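Long-range contacts in thiamine pyrophosphokinase (Bacillus subtilis, PDB 3LM8), which catalyses the ATP-dependent conversion of thiamine to thiamine diphosphate, releasing AMP, and so serves thiamine salvage: residues N13-Y21 with L129-Q137; S156-L167 with F200-I210. The protein carries 1 engineered substitution. One frame throughout, in Å; residues are numbered along the deposited sequence.

Interaction 1. Residues N13-Y21 with L129-Q137; sequences NLIPDLTGY and LIDKQNHIQ
Leu14 and Lys132 form the polar link between the loop 13-21 and the turn of the hairpin 129-137. Lys132 N donates to Leu14 O at 2.5 Å, with an N-H...O angle of 157° and the donor tilted 32° from the carbonyl plane. The same oxygen also meets aliphatic carbon: Asp131 CB lies 3.3 Å from Leu14 O, and Lys132 CB also touches it, at 3.2 Å. With CG anti to the backbone N (chi1 166°), the Lys132 chain runs on past Asn13, its CD 4.0 Å from Asn13 O, and carries the ammonium group away from the loop.

Carbon contacts, with Pro16, Ile130 and Tyr21, make up most of the rest. The Pro16 ring rests on the backbone of the hairpin, CG at 3.3 Å from Asp131 O, and the same CG touches Ile130 CG2 at 3.8 Å. Ile130 has a second arm to offer: its CD1 meets the phenol end of Tyr21, 3.6 Å from Tyr21 OH, as the two side chains approach from opposite directions. A separate contact brings two polar atoms to van der Waals distance, His135 NE2 standing 3.8 Å from Tyr21 OH. Beyond the segments, the ring of Phe100 meets that of Tyr21 edge-to-face, and the strand carrying Ile130 is bonded through its backbone to Ile99.

The case illustrates a loop folded over the end of a sheet: the connection between parallel strands 3-7 and 26-31 closes on the beta hairpin of strands 126-131 and 134-139, where the mixed sheet turns from parallel to antiparallel.

Interaction 2. Residues S156-L167 with F200-I210; sequences SFIPFSEDIHEL and FSFVKGILIMI. Engineered in segment 200-210: Val203 (natural residue Ala).
In the thiamine-binding part, two neighbouring strands of the mixed sheet are joined through loops to a second, antiparallel sheet, one leaving for it, the other arriving from it. Ser156 with Ile210 and Ile158 with Ile208 are hydrogen-bonded pairs; just beyond the paired strands, Phe160 N donates to Ile206 O. On the face of Phe157, Pro159, Leu207 and Met209, the Phe157 ring is central. Its CE1 stands 3.7 Å above the centre of the Phe200 ring, the planes inclined at 43°. Leu207 carries its CG opposite the backbone N (chi1 -169°), which brings CD2 to Phe157 CD1. Met209, a selenomethionine, runs alongside in a Met-aromatic contact, SE 5.3 Å from the Phe157 ring centroid. Without the ring, as with an alanine here, the space between Phe200, Leu207 and Met209 would probably go unfilled and the selenium lose its aromatic partner. Ile164 CG2 packs on Phe202 CB. With phi at 106°, Gly205 sits where a side chain would hit the preceding carbonyl oxygen. Val203, engineered, donates its N to His165 O. Around this contact, Ile208 touches Ile136 of strand 134-139, Phe200 meets Tyr144 of strand 142-147, and Glu166 and Leu167 form a G1 beta bulge opposite Cys179 of strand 176-181.

Overall arrangement
One sheet can serve two parts of a protein, and the two contacts mark stages along it. Their centres lie about 23 Å apart, yet strands 134-139 and 207-212 are neighbours, joined by a probable hydrogen bond from Met209 N to Gln137 O and by packing of Ile136 on Ile208. Interaction 1 is the smaller, burying 329 Å² with a single hydrogen bond, and lies nearer the middle of the chain while still partly open to solvent. Interaction 2 buries 1132 Å², seven backbone bonds tying its strands and loops round an aromatic and aliphatic interior, with exposed residues at the loops. The side chain of Leu167 there lies about 6 Å from bound thiamine; that of Ile15 lies about 5 Å from a magnesium ion.

Interaction 1. Residues N13-Y21 with L129-Q137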
loop_
_atom_site.group_PDB
_atom_site.type_symbol
_atom_site.label_atom_id
_atom_site.label_comp_id
_atom_site.label_asym_id
_atom_site.label_seq_id
_atom_site.Cartn_x
_atom_site.Cartn_y
_atom_site.Cartn_z
ATOM N N ASN A 13 -8.438 8.702 10.353
ATOM C CA ASN A 13 -7.874 8.162 11.591
ATOM C C ASN A 13 -7.043 6.894 11.417
ATOM O O ASN A 13 -6.228 6.560 12.273
ATOM C CB ASN A 13 -8.996 7.930 12.611
ATOM C CG ASN A 13 -10.147 7.141 12.035
ATOM O OD1 ASN A 13 -10.309 5.954 12.325
ATOM N ND2 ASN A 13 -10.950 7.795 11.196
ATOM N N LEU A 14 -7.247 6.187 10.313
ATOM C CA LEU A 14 -6.487 4.972 10.065
ATOM C C LEU A 14 -5.226 5.281 9.269
ATOM O O LEU A 14 -4.410 4.393 9.018
ATOM C CB LEU A 14 -7.332 3.940 9.307
ATOM C CG LEU A 14 -8.450 3.183 10.040
ATOM C CD1 LEU A 14 -7.916 2.652 11.353
ATOM C CD2 LEU A 14 -9.632 4.090 10.295
ATOM N N ILE A 15 -5.070 6.550 8.894
ATOM C CA ILE A 15 -3.929 7.011 8.105
ATOM C C ILE A 15 -2.826 7.644 8.961
ATOM O O ILE A 15 -3.101 8.422 9.877
ATOM C CB ILE A 15 -4.399 8.023 7.043
ATOM C CG1 ILE A 15 -5.517 7.404 6.212
ATOM C CG2 ILE A 15 -3.247 8.423 6.137
ATOM C CD1 ILE A 15 -6.041 8.315 5.155
ATOM N N PRO A 16 -1.554 7.320 8.659
ATOM C CA PRO A 16 -0.373 7.823 9.369
ATOM C C PRO A 16 -0.093 9.274 9.061
ATOM O O PRO A 16 -0.786 9.905 8.266
ATOM C CB PRO A 16 0.771 6.955 8.831
ATOM C CG PRO A 16 0.092 5.805 8.163
ATOM C CD PRO A 16 -1.144 6.405 7.582
ATOM N N ASP A 17 0.949 9.789 9.692
ATOM C CA ASP A 17 1.393 11.146 9.453
ATOM C C ASP A 17 1.975 11.110 8.035
ATOM O O ASP A 17 2.893 10.332 7.735
ATOM C CB ASP A 17 2.481 11.513 10.468
ATOM C CG ASP A 17 3.350 12.666 10.007
ATOM O OD1 ASP A 17 4.554 12.656 10.348
ATOM O OD2 ASP A 17 2.836 13.580 9.316
ATOM N N LEU A 18 1.430 11.922 7.144
ATOM C CA LEU A 18 1.944 11.935 5.788
ATOM C C LEU A 18 3.191 12.826 5.723
ATOM O O LEU A 18 4.147 12.519 5.011
ATOM C CB LEU A 18 0.855 12.429 4.826
ATOM C CG LEU A 18 -0.443 11.623 4.929
ATOM C CD1 LEU A 18 -1.514 12.193 3.993
ATOM C CD2 LEU A 18 -0.146 10.172 4.589
ATOM N N THR A 19 3.167 13.917 6.489
ATOM C CA THR A 19 4.265 14.881 6.557
ATOM C C THR A 19 5.654 14.244 6.465
ATOM O O THR A 19 6.443 14.581 5.576
ATOM C CB THR A 19 4.181 15.699 7.871
ATOM O OG1 THR A 19 3.019 16.535 7.831
ATOM C CG2 THR A 19 5.410 16.571 8.056
ATOM N N GLY A 20 5.941 13.320 7.378
ATOM C CA GLY A 20 7.239 12.669 7.394
ATOM C C GLY A 20 7.565 11.853 6.159
ATOM O O GLY A 20 8.696 11.376 5.997
ATOM N N TYR A 21 6.576 11.690 5.288
ATOM C CA TYR A 21 6.751 10.936 4.055
ATOM C C TYR A 21 7.064 11.881 2.901
ATOM O O TYR A 21 7.304 11.439 1.768
ATOM C CB TYR A 21 5.485 10.114 3.742
ATOM C CG TYR A 21 5.431 8.763 4.430
ATOM C CD1 TYR A 21 6.210 7.696 3.975
ATOM C CD2 TYR A 21 4.604 8.550 5.537
ATOM C CE1 TYR A 21 6.168 6.446 4.603
ATOM C CE2 TYR A 21 4.554 7.299 6.178
ATOM C CZ TYR A 21 5.339 6.253 5.704
ATOM O OH TYR A 21 5.296 5.018 6.322
ATOM N N LEU A 129 1.353 -0.797 0.624
ATOM C CA LEU A 129 0.116 -0.186 1.131
ATOM C C LEU A 129 0.409 0.198 2.565
ATOM O O LEU A 129 1.038 -0.567 3.285
ATOM C CB LEU A 129 -1.061 -1.164 1.112
ATOM C CG LEU A 129 -1.356 -2.037 -0.114
ATOM C CD1 LEU A 129 -2.660 -2.788 0.162
ATOM C CD2 LEU A 129 -1.467 -1.201 -1.392
ATOM N N ILE A 130 -0.047 1.371 2.988
ATOM C CA ILE A 130 0.228 1.816 4.353
ATOM C C ILE A 130 -0.924 2.461 5.115
ATOM O O ILE A 130 -1.665 3.289 4.574
ATOM C CB ILE A 130 1.355 2.853 4.383
ATOM C CG1 ILE A 130 2.580 2.339 3.628
ATOM C CG2 ILE A 130 1.687 3.194 5.831
ATOM C CD1 ILE A 130 3.691 3.362 3.544
ATOM N N ASP A 131 -1.048 2.089 6.386
ATOM C CA ASP A 131 -2.054 2.658 7.272
ATOM C C ASP A 131 -1.423 2.842 8.657
ATOM O O ASP A 131 -0.232 2.576 8.853
ATOM C CB ASP A 131 -3.326 1.789 7.324
ATOM C CG ASP A 131 -3.224 0.618 8.292
ATOM O OD1 ASP A 131 -2.342 -0.237 8.101
ATOM O OD2 ASP A 131 -4.038 0.549 9.245
ATOM N N LYS A 132 -2.218 3.322 9.605
ATOM C CA LYS A 132 -1.753 3.575 10.963
ATOM C C LYS A 132 -0.930 2.440 11.599
ATOM O O LYS A 132 -0.036 2.700 12.400
ATOM C CB LYS A 132 -2.961 3.922 11.844
ATOM C CG LYS A 132 -2.711 3.884 13.347
ATOM C CD LYS A 132 -4.038 3.825 14.108
ATOM C CE LYS A 132 -3.834 3.646 15.608
ATOM N NZ LYS A 132 -3.056 4.763 16.216
ATOM N N GLN A 133 -1.218 1.188 11.269
ATOM C CA GLN A 133 -0.439 0.114 11.873
ATOM C C GLN A 133 -0.074 -1.062 10.986
ATOM O O GLN A 133 0.276 -2.130 11.490
ATOM C CB GLN A 133 -1.117 -0.392 13.167
ATOM C CG GLN A 133 -2.611 -0.627 13.102
ATOM C CD GLN A 133 -3.214 -0.840 14.491
ATOM O OE1 GLN A 133 -2.887 -1.808 15.175
ATOM N NE2 GLN A 133 -4.090 0.074 14.913
ATOM N N ASN A 134 -0.124 -0.863 9.671
ATOM C CA ASN A 134 0.217 -1.943 8.757
ATOM C C ASN A 134 0.934 -1.504 7.481
ATOM O O ASN A 134 0.770 -0.377 7.012
ATOM C CB ASN A 134 -1.038 -2.741 8.368
ATOM C CG ASN A 134 -1.804 -3.245 9.567
ATOM O OD1 ASN A 134 -2.562 -2.501 10.189
ATOM N ND2 ASN A 134 -1.603 -4.509 9.908
ATOM N N HIS A 135 1.736 -2.420 6.940
ATOM C CA HIS A 135 2.467 -2.219 5.700
ATOM C C HIS A 135 2.260 -3.506 4.918
ATOM O O HIS A 135 2.728 -4.571 5.309
ATOM C CB HIS A 135 3.960 -2.011 5.958
ATOM C CG HIS A 135 4.307 -0.643 6.454
ATOM N ND1 HIS A 135 5.607 -0.243 6.680
ATOM C CD2 HIS A 135 3.527 0.419 6.765
ATOM C CE1 HIS A 135 5.612 1.007 7.106
ATOM N NE2 HIS A 135 4.362 1.433 7.168
ATOM N N ILE A 136 1.544 -3.416 3.814
ATOM C CA ILE A 136 1.286 -4.601 3.023
ATOM C C ILE A 136 2.075 -4.551 1.733
ATOM O O ILE A 136 2.206 -3.488 1.119
ATOM C CB ILE A 136 -0.216 -4.722 2.702
ATOM C CG1 ILE A 136 -0.994 -4.794 4.006
ATOM C CG2 ILE A 136 -0.482 -5.979 1.877
ATOM C CD1 ILE A 136 -2.413 -4.452 3.861
ATOM N N GLN A 137 2.598 -5.703 1.327
ATOM C CA GLN A 137 3.378 -5.790 0.099
ATOM C C GLN A 137 3.339 -7.205 -0.444
ATOM O O GLN A 137 3.358 -8.181 0.307
ATOM C CB GLN A 137 4.825 -5.385 0.357
ATOM C CG GLN A 137 5.412 -4.468 -0.687
ATOM C CD GLN A 137 6.878 -4.157 -0.418
ATOM O OE1 GLN A 137 7.227 -3.582 0.619
ATOM N NE2 GLN A 137 7.745 -4.539 -1.354
#

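Interaction 2. Residues S156-L167 with F200-I210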
loop_
_atom_site.group_PDB
_atom_site.type_symbol
_atom_site.label_atom_id
_atom_site.label_comp_id
_atom_site.label_asym_id
_atom_site.label_seq_id
_atom_site.Cartn_x
_atom_site.Cartn_y
_atom_site.Cartn_z
ATOM N N SER A 156 3.913 -10.896 9.010
ATOM C CA SER A 156 3.149 -12.071 8.610
ATOM C C SER A 156 3.271 -12.317 7.112
ATOM O O SER A 156 3.438 -11.386 6.332
ATOM C CB SER A 156 1.678 -11.888 8.971
ATOM O OG SER A 156 1.515 -11.721 10.369
ATOM N N PHE A 157 3.185 -13.577 6.708
ATOM C CA PHE A 157 3.271 -13.927 5.292
ATOM C C PHE A 157 2.026 -14.705 4.910
ATOM O O PHE A 157 1.605 -15.607 5.628
ATOM C CB PHE A 157 4.504 -14.787 5.015
ATOM C CG PHE A 157 5.807 -14.042 5.113
ATOM C CD1 PHE A 157 6.141 -13.072 4.178
ATOM C CD2 PHE A 157 6.712 -14.333 6.128
ATOM C CE1 PHE A 157 7.358 -12.404 4.244
ATOM C CE2 PHE A 157 7.928 -13.674 6.207
ATOM C CZ PHE A 157 8.256 -12.708 5.265
ATOM N N ILE A 158 1.429 -14.357 3.778
ATOM C CA ILE A 158 0.230 -15.051 3.339
ATOM C C ILE A 158 0.265 -15.345 1.850
ATOM O O ILE A 158 0.497 -14.452 1.035
ATOM C CB ILE A 158 -1.016 -14.221 3.663
ATOM C CG1 ILE A 158 -1.000 -13.857 5.147
ATOM C CG2 ILE A 158 -2.267 -15.006 3.319
ATOM C CD1 ILE A 158 -2.075 -12.905 5.550
ATOM N N PRO A 159 0.040 -16.611 1.477
ATOM C CA PRO A 159 0.041 -17.037 0.071
ATOM C C PRO A 159 -1.086 -16.315 -0.653
ATOM O O PRO A 159 -2.110 -16.015 -0.037
ATOM C CB PRO A 159 -0.224 -18.545 0.153
ATOM C CG PRO A 159 0.211 -18.921 1.565
ATOM C CD PRO A 159 -0.253 -17.738 2.381
ATOM N N PHE A 160 -0.913 -16.043 -1.947
ATOM C CA PHE A 160 -1.955 -15.351 -2.702
ATOM C C PHE A 160 -2.669 -16.185 -3.766
ATOM O O PHE A 160 -3.645 -16.865 -3.466
ATOM C CB PHE A 160 -1.404 -14.076 -3.344
ATOM C CG PHE A 160 -2.468 -13.198 -3.946
ATOM C CD1 PHE A 160 -2.770 -13.273 -5.303
ATOM C CD2 PHE A 160 -3.187 -12.312 -3.148
ATOM C CE1 PHE A 160 -3.775 -12.476 -5.857
ATOM C CE2 PHE A 160 -4.193 -11.512 -3.690
ATOM C CZ PHE A 160 -4.486 -11.595 -5.047
ATOM N N SER A 161 -2.199 -16.139 -5.006
ATOM C CA SER A 161 -2.863 -16.889 -6.073
ATOM C C SER A 161 -2.830 -18.413 -5.895
ATOM O O SER A 161 -3.869 -19.072 -5.981
ATOM C CB SER A 161 -2.273 -16.514 -7.439
ATOM O OG SER A 161 -0.929 -16.948 -7.558
ATOM N N GLU A 162 -1.646 -18.971 -5.651
ATOM C CA GLU A 162 -1.511 -20.413 -5.474
ATOM C C GLU A 162 -0.573 -20.739 -4.319
ATOM O O GLU A 162 -0.193 -19.856 -3.547
ATOM C CB GLU A 162 -0.962 -21.059 -6.750
ATOM C CG GLU A 162 -1.629 -20.603 -8.042
ATOM C CD GLU A 162 -0.699 -19.776 -8.921
ATOM O OE1 GLU A 162 -1.119 -19.386 -10.033
ATOM O OE2 GLU A 162 0.452 -19.518 -8.500
ATOM N N ASP A 163 -0.201 -22.012 -4.211
ATOM C CA ASP A 163 0.711 -22.454 -3.160
ATOM C C ASP A 163 2.087 -21.787 -3.265
ATOM O O ASP A 163 2.541 -21.422 -4.354
ATOM C CB ASP A 163 0.910 -23.971 -3.214
ATOM C CG ASP A 163 -0.360 -24.746 -2.928
ATOM O OD1 ASP A 163 -1.264 -24.193 -2.258
ATOM O OD2 ASP A 163 -0.439 -25.924 -3.361
ATOM N N ILE A 164 2.750 -21.629 -2.123
ATOM C CA ILE A 164 4.081 -21.037 -2.100
ATOM C C ILE A 164 5.066 -22.198 -2.032
ATOM O O ILE A 164 4.909 -23.098 -1.206
ATOM C CB ILE A 164 4.281 -20.129 -0.871
ATOM C CG1 ILE A 164 3.201 -19.040 -0.850
ATOM C CG2 ILE A 164 5.686 -19.527 -0.896
ATOM C CD1 ILE A 164 3.214 -18.136 -2.059
ATOM N N HIS A 165 6.075 -22.176 -2.898
ATOM C CA HIS A 165 7.058 -23.255 -2.951
ATOM C C HIS A 165 8.445 -22.893 -2.472
ATOM O O HIS A 165 8.994 -21.862 -2.849
ATOM C CB HIS A 165 7.151 -23.805 -4.376
ATOM C CG HIS A 165 5.890 -24.455 -4.845
ATOM N ND1 HIS A 165 4.712 -23.759 -5.005
ATOM C CD2 HIS A 165 5.609 -25.744 -5.145
ATOM C CE1 HIS A 165 3.757 -24.591 -5.382
ATOM N NE2 HIS A 165 4.276 -25.802 -5.473
ATOM N N GLU A 166 9.002 -23.770 -1.644
ATOM C CA GLU A 166 10.343 -23.606 -1.090
ATOM C C GLU A 166 10.566 -22.287 -0.346
ATOM O O GLU A 166 11.531 -21.567 -0.610
ATOM C CB GLU A 166 11.387 -23.761 -2.204
ATOM C CG GLU A 166 11.428 -25.140 -2.840
ATOM C CD GLU A 166 12.504 -25.252 -3.918
ATOM O OE1 GLU A 166 13.638 -24.775 -3.682
ATOM O OE2 GLU A 166 12.223 -25.826 -4.996
ATOM N N LEU A 167 9.672 -21.988 0.594
ATOM C CA LEU A 167 9.763 -20.770 1.388
ATOM C C LEU A 167 10.797 -20.940 2.487
ATOM O O LEU A 167 10.734 -21.892 3.267
ATOM C CB LEU A 167 8.409 -20.436 2.028
ATOM C CG LEU A 167 8.387 -19.236 2.995
ATOM C CD1 LEU A 167 8.817 -17.978 2.263
ATOM C CD2 LEU A 167 6.989 -19.038 3.568
ATOM N N PHE A 200 13.923 -13.892 3.452
ATOM C CA PHE A 200 12.879 -14.840 3.132
ATOM C C PHE A 200 12.952 -15.017 1.627
ATOM O O PHE A 200 13.403 -14.124 0.912
ATOM C CB PHE A 200 11.492 -14.339 3.580
ATOM C CG PHE A 200 10.979 -13.149 2.819
ATOM C CD1 PHE A 200 11.381 -11.864 3.154
ATOM C CD2 PHE A 200 10.062 -13.317 1.780
ATOM C CE1 PHE A 200 10.869 -10.757 2.469
ATOM C CE2 PHE A 200 9.549 -12.223 1.091
ATOM C CZ PHE A 200 9.950 -10.940 1.435
ATOM N N SER A 201 12.551 -16.184 1.151
ATOM C CA SER A 201 12.583 -16.469 -0.271
ATOM C C SER A 201 11.776 -17.721 -0.590
ATOM O O SER A 201 11.594 -18.605 0.251
ATOM C CB SER A 201 14.033 -16.619 -0.748
ATOM O OG SER A 201 14.797 -17.381 0.164
ATOM N N PHE A 202 11.279 -17.767 -1.815
ATOM C CA PHE A 202 10.466 -18.871 -2.300
ATOM C C PHE A 202 10.622 -18.895 -3.819
ATOM O O PHE A 202 10.930 -17.875 -4.442
ATOM C CB PHE A 202 8.995 -18.667 -1.890
ATOM C CG PHE A 202 8.474 -17.278 -2.158
ATOM C CD1 PHE A 202 8.929 -16.195 -1.410
ATOM C CD2 PHE A 202 7.582 -17.045 -3.207
ATOM C CE1 PHE A 202 8.515 -14.911 -1.705
ATOM C CE2 PHE A 202 7.158 -15.752 -3.506
ATOM C CZ PHE A 202 7.630 -14.683 -2.755
ATOM N N VAL A 203 10.409 -20.056 -4.419
ATOM C CA VAL A 203 10.587 -20.176 -5.855
ATOM C C VAL A 203 9.349 -20.032 -6.737
ATOM O O VAL A 203 9.465 -19.642 -7.900
ATOM C CB VAL A 203 11.284 -21.506 -6.169
ATOM C CG1 VAL A 203 12.645 -21.526 -5.476
ATOM C CG2 VAL A 203 10.425 -22.680 -5.694
ATOM N N LYS A 204 8.173 -20.327 -6.191
ATOM C CA LYS A 204 6.943 -20.241 -6.966
ATOM C C LYS A 204 5.761 -19.667 -6.174
ATOM O O LYS A 204 5.634 -19.900 -4.968
ATOM C CB LYS A 204 6.592 -21.636 -7.498
ATOM C CG LYS A 204 5.518 -21.655 -8.583
ATOM C CD LYS A 204 5.304 -23.070 -9.123
ATOM C CE LYS A 204 4.470 -23.062 -10.390
ATOM N NZ LYS A 204 5.187 -22.366 -11.496
ATOM N N GLY A 205 4.895 -18.923 -6.863
ATOM C CA GLY A 205 3.737 -18.330 -6.213
ATOM C C GLY A 205 3.804 -16.827 -5.966
ATOM O O GLY A 205 4.744 -16.137 -6.367
ATOM N N ILE A 206 2.779 -16.318 -5.297
ATOM C CA ILE A 206 2.679 -14.900 -4.970
ATOM C C ILE A 206 2.556 -14.804 -3.464
ATOM O O ILE A 206 1.620 -15.335 -2.875
ATOM C CB ILE A 206 1.427 -14.282 -5.602
ATOM C CG1 ILE A 206 1.471 -14.490 -7.113
ATOM C CG2 ILE A 206 1.335 -12.802 -5.257
ATOM C CD1 ILE A 206 0.157 -14.218 -7.790
ATOM N N LEU A 207 3.506 -14.129 -2.836
ATOM C CA LEU A 207 3.482 -14.008 -1.389
ATOM C C LEU A 207 3.086 -12.606 -0.934
ATOM O O LEU A 207 3.468 -11.607 -1.553
ATOM C CB LEU A 207 4.852 -14.352 -0.830
ATOM C CG LEU A 207 4.882 -14.525 0.682
ATOM C CD1 LEU A 207 4.210 -15.859 1.035
ATOM C CD2 LEU A 207 6.325 -14.489 1.183
ATOM N N ILE A 208 2.307 -12.540 0.141
ATOM C CA ILE A 208 1.884 -11.258 0.695
ATOM C C ILE A 208 2.631 -11.099 2.005
ATOM O O ILE A 208 2.855 -12.082 2.712
ATOM C CB ILE A 208 0.370 -11.227 1.000
ATOM C CG1 ILE A 208 -0.422 -11.572 -0.255
ATOM C CG2 ILE A 208 -0.038 -9.823 1.483
ATOM C CD1 ILE A 208 -1.917 -11.675 -0.022
HETATM N N MSE A 209 3.025 -9.875 2.327
HETATM C CA MSE A 209 3.730 -9.634 3.573
HETATM C C MSE A 209 3.077 -8.511 4.338
HETATM O O MSE A 209 2.995 -7.384 3.859
HETATM C CB MSE A 209 5.192 -9.270 3.326
HETATM C CG MSE A 209 5.958 -8.922 4.615
HETATM SE SE MSE A 209 7.729 -8.163 4.334
HETATM C CE MSE A 209 8.827 -9.597 4.993
ATOM N N ILE A 210 2.607 -8.828 5.532
ATOM C CA ILE A 210 1.977 -7.836 6.379
ATOM C C ILE A 210 2.882 -7.575 7.573
ATOM O O ILE A 210 3.211 -8.486 8.332
ATOM C CB ILE A 210 0.607 -8.315 6.923
ATOM C CG1 ILE A 210 -0.337 -8.661 5.770
ATOM C CG2 ILE A 210 0.003 -7.237 7.831
ATOM C CD1 ILE A 210 -0.009 -9.964 5.084
#